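Local coordinates for CRISPR-associated protein, Cse1 family (Acidimicrobium ferrooxidans, PDB 4H3T), which probably serves as the large Cse1 subunit of a type I-E Cascade, the CRISPR RNA-guided complex with which bacteria recognise invading DNA, at residues A[10-14]-A[15-19]; A[92-95]-A[96-100]; A[36-39]-A[40-43]. The protein carries 1 engineered substitution. One frame throughout, in Å; residues are numbered along the deposited sequence.

All three contacts are local and lie on the same side of the chain's centre, in the N-terminal part of the Cse1 family region. Contacts 1 and 2 touch, with centres about 14 Å apart: the NE of R99, at the end of contact 2, forms a 2.8 Å salt bridge to OD2 of D11 in contact 1, and S13 CB packs against F95 CD1 at 3.5 Å. Contacts 1 and 3 do not meet, their nearest atoms being about 7 Å apart, yet they lead into the neighbouring antiparallel strands 18-22 and 42-45 of one sheet. Contact 3 comes within about 5 Å of contact 2 without touching it, their centres about 19 Å apart.

Contact 1: A[10-14]-A[15-19]; sequences FDLSS and EPWLP
F10 and L12 meet E15 and W17 in the turn that leads into strand 18-22. Hydrogen bonds close the turn. The backbone N of E15 reaches D11 O at 2.8 Å, and S14 N also donates to that oxygen, so one carbonyl is gripped twice. OD1 of D11 is held in the same way: S13 N and S13 OG both bind it from one face of the carboxylate, the first making an Asx turn. The indole NE1 of W17 donates to L12 O at 3.0 Å, in the carbonyl plane and on a lone pair. A water joins D11 N to E15 OE2. CH-pi contacts supply the apolar part. CB of E15 sits over one face of the F10 ring, 3.8 Å from its centroid; the glutamate chain bends at chi2 (-86°), and its carboxylate plane lies nearly parallel to that of the ring, 9° apart. CD2 of L12 stands almost squarely over the five-membered ring of W17, at 3.7 Å, while CD2 of L18 covers the opposite face. A classic beta bulge, W17 and L18 both facing V30, lies where the chain enters strand 18-22, and helices 157-170 and 52-68 pack against the indole. With D11 O and D11 OD1 each accepting two bonds, the turn is pinned largely through one aspartate, and the buried indole, bonded at NE1 and sandwiched between two leucines, probably has little scope to rotate.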
loop_
_atom_site.group_PDB
_atom_site.type_symbol
_atom_site.label_atom_id
_atom_site.label_comp_id
_atom_site.label_asym_id
_atom_site.label_seq_id
_atom_site.Cartn_x
_atom_site.Cartn_y
_atom_site.Cartn_z
ATOM N N PHE A 10 7.190 0.352 29.562
ATOM C CA PHE A 10 6.123 -0.191 28.690
ATOM C C PHE A 10 6.793 -1.150 27.718
ATOM O O PHE A 10 7.332 -0.760 26.673
ATOM C CB PHE A 10 5.301 0.917 28.007
ATOM C CG PHE A 10 4.061 0.419 27.310
ATOM C CD1 PHE A 10 2.906 0.119 28.034
ATOM C CD2 PHE A 10 4.055 0.194 25.934
ATOM C CE1 PHE A 10 1.759 -0.320 27.378
ATOM C CE2 PHE A 10 2.900 -0.233 25.284
ATOM C CZ PHE A 10 1.779 -0.529 26.012
ATOM N N ASP A 11 6.822 -2.410 28.124
ATOM C CA ASP A 11 7.497 -3.482 27.396
ATOM C C ASP A 11 6.581 -3.946 26.255
ATOM O O ASP A 11 5.576 -4.623 26.479
ATOM C CB ASP A 11 7.878 -4.634 28.368
ATOM C CG ASP A 11 8.607 -5.839 27.751
ATOM O OD1 ASP A 11 8.669 -5.936 26.535
ATOM O OD2 ASP A 11 9.061 -6.683 28.492
ATOM N N LEU A 12 6.992 -3.639 25.039
ATOM C CA LEU A 12 6.232 -3.949 23.819
ATOM C C LEU A 12 6.171 -5.439 23.529
ATOM O O LEU A 12 5.329 -5.888 22.734
ATOM C CB LEU A 12 6.836 -3.188 22.630
ATOM C CG LEU A 12 6.843 -1.659 22.701
ATOM C CD1 LEU A 12 7.581 -1.095 21.495
ATOM C CD2 LEU A 12 5.446 -1.109 22.815
ATOM N N SER A 13 7.038 -6.224 24.136
ATOM C CA SER A 13 6.926 -7.673 23.964
ATOM C C SER A 13 5.822 -8.284 24.843
ATOM O O SER A 13 5.406 -9.393 24.554
ATOM C CB SER A 13 8.247 -8.373 24.273
ATOM O OG SER A 13 8.514 -8.472 25.665
ATOM N N SER A 14 5.397 -7.619 25.955
ATOM C CA SER A 14 4.437 -8.216 26.883
ATOM C C SER A 14 3.204 -7.347 27.183
ATOM O O SER A 14 2.226 -7.868 27.701
ATOM C CB SER A 14 5.139 -8.584 28.198
ATOM O OG SER A 14 5.837 -7.457 28.709
ATOM N N GLU A 15 3.189 -6.093 26.785
ATOM C CA GLU A 15 2.017 -5.203 26.962
ATOM C C GLU A 15 1.184 -5.154 25.714
ATOM O O GLU A 15 1.749 -5.175 24.622
ATOM C CB GLU A 15 2.453 -3.750 27.250
ATOM C CG GLU A 15 3.296 -3.640 28.479
ATOM C CD GLU A 15 2.563 -3.505 29.788
ATOM O OE1 GLU A 15 1.379 -3.905 29.892
ATOM O OE2 GLU A 15 3.198 -2.977 30.723
ATOM N N PRO A 16 -0.129 -4.940 25.847
ATOM C CA PRO A 16 -0.991 -4.916 24.635
ATOM C C PRO A 16 -0.892 -3.604 23.846
ATOM O O PRO A 16 -1.025 -2.537 24.411
ATOM C CB PRO A 16 -2.408 -5.155 25.190
ATOM C CG PRO A 16 -2.360 -4.789 26.644
ATOM C CD PRO A 16 -0.923 -4.924 27.105
ATOM N N TRP A 17 -0.580 -3.676 22.537
ATOM C CA TRP A 17 -0.567 -2.472 21.729
ATOM C C TRP A 17 -0.869 -2.682 20.235
ATOM O O TRP A 17 -0.975 -1.691 19.529
ATOM C CB TRP A 17 0.793 -1.727 21.863
ATOM C CG TRP A 17 1.979 -2.476 21.380
ATOM C CD1 TRP A 17 2.569 -3.555 21.970
ATOM C CD2 TRP A 17 2.728 -2.202 20.195
ATOM N NE1 TRP A 17 3.619 -3.992 21.215
ATOM C CE2 TRP A 17 3.782 -3.146 20.142
ATOM C CE3 TRP A 17 2.690 -1.174 19.236
ATOM C CZ2 TRP A 17 4.780 -3.107 19.152
ATOM C CZ3 TRP A 17 3.687 -1.119 18.273
ATOM C CH2 TRP A 17 4.730 -2.075 18.242
ATOM N N LEU A 18 -0.950 -3.928 19.762
ATOM C CA LEU A 18 -1.147 -4.269 18.343
ATOM C C LEU A 18 -2.596 -4.681 18.129
ATOM O O LEU A 18 -3.012 -5.711 18.629
ATOM C CB LEU A 18 -0.179 -5.396 17.949
ATOM C CG LEU A 18 1.288 -5.017 18.110
ATOM C CD1 LEU A 18 2.133 -6.205 18.080
ATOM C CD2 LEU A 18 1.742 -4.047 17.040
ATOM N N PRO A 19 -3.409 -3.839 17.466
ATOM C CA PRO A 19 -4.841 -4.166 17.331
ATOM C C PRO A 19 -5.061 -5.246 16.280
ATOM O O PRO A 19 -4.596 -5.142 15.140
ATOM C CB PRO A 19 -5.488 -2.833 16.936
ATOM C CG PRO A 19 -4.410 -1.974 16.523
ATOM C CD PRO A 19 -3.091 -2.565 16.811
HETATM O O HOH W 1 5.760 -3.133 30.713
#

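Contact 2: A[92-95]-A[96-100]; sequences DDYF and ARWRH
Y94 and W98, one helical turn apart on helix 88-98, form the tight part of this contact. CD1 of the indole lies over one face of the tyrosine ring, displaced toward the rim, and comes within 3.4 Å of Y94 CE1. The two rings meet obliquely, their centroids 4.4 Å apart and planes at 36°. A chi1 of -174° places the tyrosine CG opposite the backbone N and beside the carbonyl carbon, which sends the phenol obliquely toward W98, one face against the indole CD1. Its OH hydrogen-bonds to E238 and W237, and helix 52-68 packs against the ring. F95 also turns into the protein, its ring edge-to-face with F102. The backbone ladder beside the aromatic pair is regular: A96 N to D92 O, R97 N to D93 O, and W98 N to Y94 O at 3.0 Å. The bond from R99 N to F95 O is weak. The solvent side is looser. D93, A96 and R97 are exposed; the R97 chain bends at chi2 and lays its guanidinium over the indole, CZ2 of W98 lying 3.7 Å above its centre. R99 is exposed too, its NE paired with D11. This part of helix 88-98 thus has two unlike sides: a buried phenol with a satisfied hydroxyl secures the inner one, while on the outer one the partly exposed indole is likely to owe some of its cover to the arginine.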
loop_
_atom_site.group_PDB
_atom_site.type_symbol
_atom_site.label_atom_id
_atom_site.label_comp_id
_atom_site.label_asym_id
_atom_site.label_seq_id
_atom_site.Cartn_x
_atom_site.Cartn_y
_atom_site.Cartn_z
ATOM N N ASP A 92 9.711 -17.177 22.985
ATOM C CA ASP A 92 10.138 -16.789 24.336
ATOM C C ASP A 92 11.671 -16.746 24.482
ATOM O O ASP A 92 12.156 -15.836 25.137
ATOM C CB ASP A 92 9.485 -17.681 25.411
ATOM C CG ASP A 92 7.995 -17.372 25.580
ATOM O OD1 ASP A 92 7.576 -16.205 25.309
ATOM O OD2 ASP A 92 7.233 -18.292 25.931
ATOM N N ASP A 93 12.431 -17.606 23.804
ATOM C CA ASP A 93 13.896 -17.480 23.832
ATOM C C ASP A 93 14.336 -16.142 23.194
ATOM O O ASP A 93 15.207 -15.465 23.726
ATOM C CB ASP A 93 14.586 -18.645 23.075
ATOM C CG ASP A 93 14.506 -19.997 23.737
ATOM O OD1 ASP A 93 14.132 -20.054 24.951
ATOM O OD2 ASP A 93 14.784 -21.012 23.041
ATOM N N TYR A 94 13.708 -15.750 22.087
ATOM C CA TYR A 94 14.076 -14.483 21.435
ATOM C C TYR A 94 13.758 -13.296 22.352
ATOM O O TYR A 94 14.640 -12.473 22.590
ATOM C CB TYR A 94 13.398 -14.336 20.065
ATOM C CG TYR A 94 13.868 -13.113 19.311
ATOM C CD1 TYR A 94 15.039 -13.138 18.561
ATOM C CD2 TYR A 94 13.189 -11.912 19.416
ATOM C CE1 TYR A 94 15.494 -12.004 17.912
ATOM C CE2 TYR A 94 13.682 -10.753 18.852
ATOM C CZ TYR A 94 14.804 -10.805 18.059
ATOM O OH TYR A 94 15.219 -9.646 17.459
ATOM N N PHE A 95 12.525 -13.207 22.874
ATOM C CA PHE A 95 12.152 -12.060 23.728
ATOM C C PHE A 95 12.863 -12.083 25.071
ATOM O O PHE A 95 13.134 -10.999 25.585
ATOM C CB PHE A 95 10.629 -11.939 23.907
ATOM C CG PHE A 95 9.953 -11.413 22.675
ATOM C CD1 PHE A 95 10.317 -10.184 22.134
ATOM C CD2 PHE A 95 8.998 -12.172 22.004
ATOM C CE1 PHE A 95 9.689 -9.696 21.003
ATOM C CE2 PHE A 95 8.411 -11.696 20.821
ATOM C CZ PHE A 95 8.812 -10.495 20.301
ATOM N N ALA A 96 13.307 -13.243 25.587
ATOM C CA ALA A 96 14.133 -13.242 26.815
ATOM C C ALA A 96 15.469 -12.563 26.479
ATOM O O ALA A 96 15.914 -11.716 27.233
ATOM C CB ALA A 96 14.359 -14.667 27.344
ATOM N N ARG A 97 16.063 -12.860 25.304
ATOM C CA ARG A 97 17.333 -12.228 24.900
ATOM C C ARG A 97 17.208 -10.720 24.614
ATOM O O ARG A 97 18.121 -9.986 24.939
ATOM C CB ARG A 97 17.913 -12.927 23.643
ATOM C CG ARG A 97 19.138 -12.296 22.948
ATOM C CD ARG A 97 20.460 -12.560 23.642
ATOM N NE ARG A 97 21.618 -11.989 22.935
ATOM C CZ ARG A 97 22.030 -10.716 22.995
ATOM N NH1 ARG A 97 21.358 -9.819 23.713
ATOM N NH2 ARG A 97 23.106 -10.329 22.322
ATOM N N TRP A 98 16.126 -10.262 23.993
ATOM C CA TRP A 98 16.068 -8.894 23.501
ATOM C C TRP A 98 15.078 -7.987 24.168
ATOM O O TRP A 98 15.007 -6.794 23.779
ATOM C CB TRP A 98 15.736 -8.963 22.002
ATOM C CG TRP A 98 16.868 -9.559 21.211
ATOM C CD1 TRP A 98 16.949 -10.820 20.706
ATOM C CD2 TRP A 98 18.149 -8.962 21.006
ATOM N NE1 TRP A 98 18.181 -11.026 20.136
ATOM C CE2 TRP A 98 18.942 -9.899 20.305
ATOM C CE3 TRP A 98 18.708 -7.724 21.361
ATOM C CZ2 TRP A 98 20.256 -9.626 19.925
ATOM C CZ3 TRP A 98 20.013 -7.458 20.994
ATOM C CH2 TRP A 98 20.768 -8.388 20.265
ATOM N N ARG A 99 14.344 -8.453 25.163
ATOM C CA ARG A 99 13.319 -7.547 25.691
ATOM C C ARG A 99 13.881 -6.301 26.383
ATOM O O ARG A 99 13.158 -5.319 26.418
ATOM C CB ARG A 99 12.306 -8.224 26.567
ATOM C CG ARG A 99 12.781 -8.579 27.906
ATOM C CD ARG A 99 11.856 -9.603 28.537
ATOM N NE ARG A 99 10.500 -9.091 28.775
ATOM C CZ ARG A 99 9.524 -9.773 29.383
ATOM N NH1 ARG A 99 9.727 -11.022 29.793
ATOM N NH2 ARG A 99 8.338 -9.213 29.582
ATOM N N HIS A 100 15.179 -6.259 26.741
ATOM C CA HIS A 100 15.805 -5.023 27.252
ATOM C C HIS A 100 15.824 -3.913 26.143
ATOM O O HIS A 100 16.070 -2.732 26.419
ATOM C CB HIS A 100 17.235 -5.321 27.768
ATOM C CG HIS A 100 18.211 -5.696 26.674
ATOM N ND1 HIS A 100 18.214 -6.974 26.103
ATOM C CD2 HIS A 100 19.228 -4.978 26.132
ATOM C CE1 HIS A 100 19.184 -6.974 25.196
ATOM N NE2 HIS A 100 19.809 -5.787 25.150
#

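Contact 3: A[36-39]-A[40-43]; sequences FVLA and HTIV
This is the turn that carries the chain from the end of helix 32-37 into strand 42-45, an outermost strand of the three-stranded antiparallel sheet, and L38 and T41 hold it together. L38 leaves the helical conformation, and its carbonyl oxygen takes two bonds from the same residue. T41 N comes from above the carbonyl plane at 2.8 Å, whereas T41 OG1, also at 2.8 Å, lies in that plane on a lone pair. The hydroxyl gets there because OG1 sits between the backbone N and carbonyl carbon (chi1 76°), a torsion that points it back toward L38 O. A valine in place of T41 would probably leave L38 O with T41's backbone N as its one donor within the turn, and the turn less firmly held. A weaker bond, I42 N to A39 O at 3.4 Å, follows one residue on. The H40 ring directs an edge at the helix: CE1 of H40 lies 3.3 Å from V37 O, in the ring plane, and a water links H40 ND1 to F36 O. On the apolar side, CD1 of I42 reaches L38 CB at 4.1 Å, while the isoleucine also packs on V20 and F22 of strand 18-22. The chemistry implies a turn secured from its far side: L38 O, just past helix 32-37, gains two donors from T41, and F36 O is joined to the histidine through water.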
loop_
_atom_site.group_PDB
_atom_site.type_symbol
_atom_site.label_atom_id
_atom_site.label_comp_id
_atom_site.label_asym_id
_atom_site.label_seq_id
_atom_site.Cartn_x
_atom_site.Cartn_y
_atom_site.Cartn_z
ATOM N N PHE A 36 2.659 -13.485 17.871
ATOM C CA PHE A 36 3.319 -14.657 17.313
ATOM C C PHE A 36 2.702 -15.926 17.870
ATOM O O PHE A 36 2.331 -16.804 17.117
ATOM C CB PHE A 36 4.832 -14.597 17.623
ATOM C CG PHE A 36 5.497 -13.736 16.591
ATOM C CD1 PHE A 36 5.760 -14.233 15.329
ATOM C CD2 PHE A 36 5.841 -12.419 16.873
ATOM C CE1 PHE A 36 6.338 -13.443 14.374
ATOM C CE2 PHE A 36 6.377 -11.602 15.888
ATOM C CZ PHE A 36 6.649 -12.131 14.651
ATOM N N VAL A 37 2.559 -16.009 19.186
ATOM C CA VAL A 37 2.025 -17.231 19.829
ATOM C C VAL A 37 0.600 -17.505 19.327
ATOM O O VAL A 37 0.282 -18.650 19.028
ATOM C CB VAL A 37 2.091 -17.122 21.374
ATOM C CG1 VAL A 37 1.399 -18.332 22.054
ATOM C CG2 VAL A 37 3.543 -17.023 21.808
ATOM N N LEU A 38 -0.198 -16.442 19.128
ATOM C CA LEU A 38 -1.604 -16.588 18.725
ATOM C C LEU A 38 -1.872 -16.296 17.245
ATOM O O LEU A 38 -3.041 -16.227 16.849
ATOM C CB LEU A 38 -2.454 -15.655 19.599
ATOM C CG LEU A 38 -2.346 -15.825 21.119
ATOM C CD1 LEU A 38 -3.211 -14.812 21.819
ATOM C CD2 LEU A 38 -2.738 -17.197 21.549
ATOM N N ALA A 39 -0.822 -16.181 16.404
ATOM C CA ALA A 39 -0.978 -15.826 14.990
ATOM C C ALA A 39 -1.953 -16.730 14.210
ATOM O O ALA A 39 -2.702 -16.233 13.386
ATOM C CB ALA A 39 0.375 -15.831 14.304
ATOM N N HIS A 40 -2.033 -18.025 14.544
ATOM C CA HIS A 40 -2.948 -18.967 13.886
ATOM C C HIS A 40 -4.432 -18.776 14.319
ATOM O O HIS A 40 -5.313 -19.392 13.732
ATOM C CB HIS A 40 -2.502 -20.399 14.166
ATOM C CG HIS A 40 -2.506 -20.745 15.622
ATOM N ND1 HIS A 40 -1.689 -20.080 16.526
ATOM C CD2 HIS A 40 -3.285 -21.621 16.298
ATOM C CE1 HIS A 40 -1.971 -20.610 17.715
ATOM N NE2 HIS A 40 -2.904 -21.553 17.618
ATOM N N THR A 41 -4.696 -17.969 15.361
ATOM C CA THR A 41 -6.063 -17.716 15.891
ATOM C C THR A 41 -6.545 -16.313 15.471
ATOM O O THR A 41 -7.678 -15.928 15.757
ATOM C CB THR A 41 -6.094 -17.834 17.444
ATOM O OG1 THR A 41 -5.504 -16.675 18.037
ATOM C CG2 THR A 41 -5.438 -19.089 17.971
ATOM N N ILE A 42 -5.663 -15.542 14.825
ATOM C CA ILE A 42 -5.930 -14.153 14.411
ATOM C C ILE A 42 -6.211 -14.089 12.955
ATOM O O ILE A 42 -5.513 -14.728 12.174
ATOM C CB ILE A 42 -4.685 -13.289 14.809
ATOM C CG1 ILE A 42 -4.546 -13.272 16.368
ATOM C CG2 ILE A 42 -4.740 -11.903 14.232
ATOM C CD1 ILE A 42 -3.185 -12.694 16.895
ATOM N N VAL A 43 -7.238 -13.321 12.576
ATOM C CA VAL A 43 -7.588 -13.047 11.177
ATOM C C VAL A 43 -6.521 -12.149 10.584
ATOM O O VAL A 43 -5.936 -12.437 9.532
ATOM C CB VAL A 43 -9.009 -12.410 11.026
ATOM C CG1 VAL A 43 -9.315 -11.991 9.562
ATOM C CG2 VAL A 43 -10.072 -13.388 11.497
HETATM O O HOH W 2 1.167 -19.310 15.815
#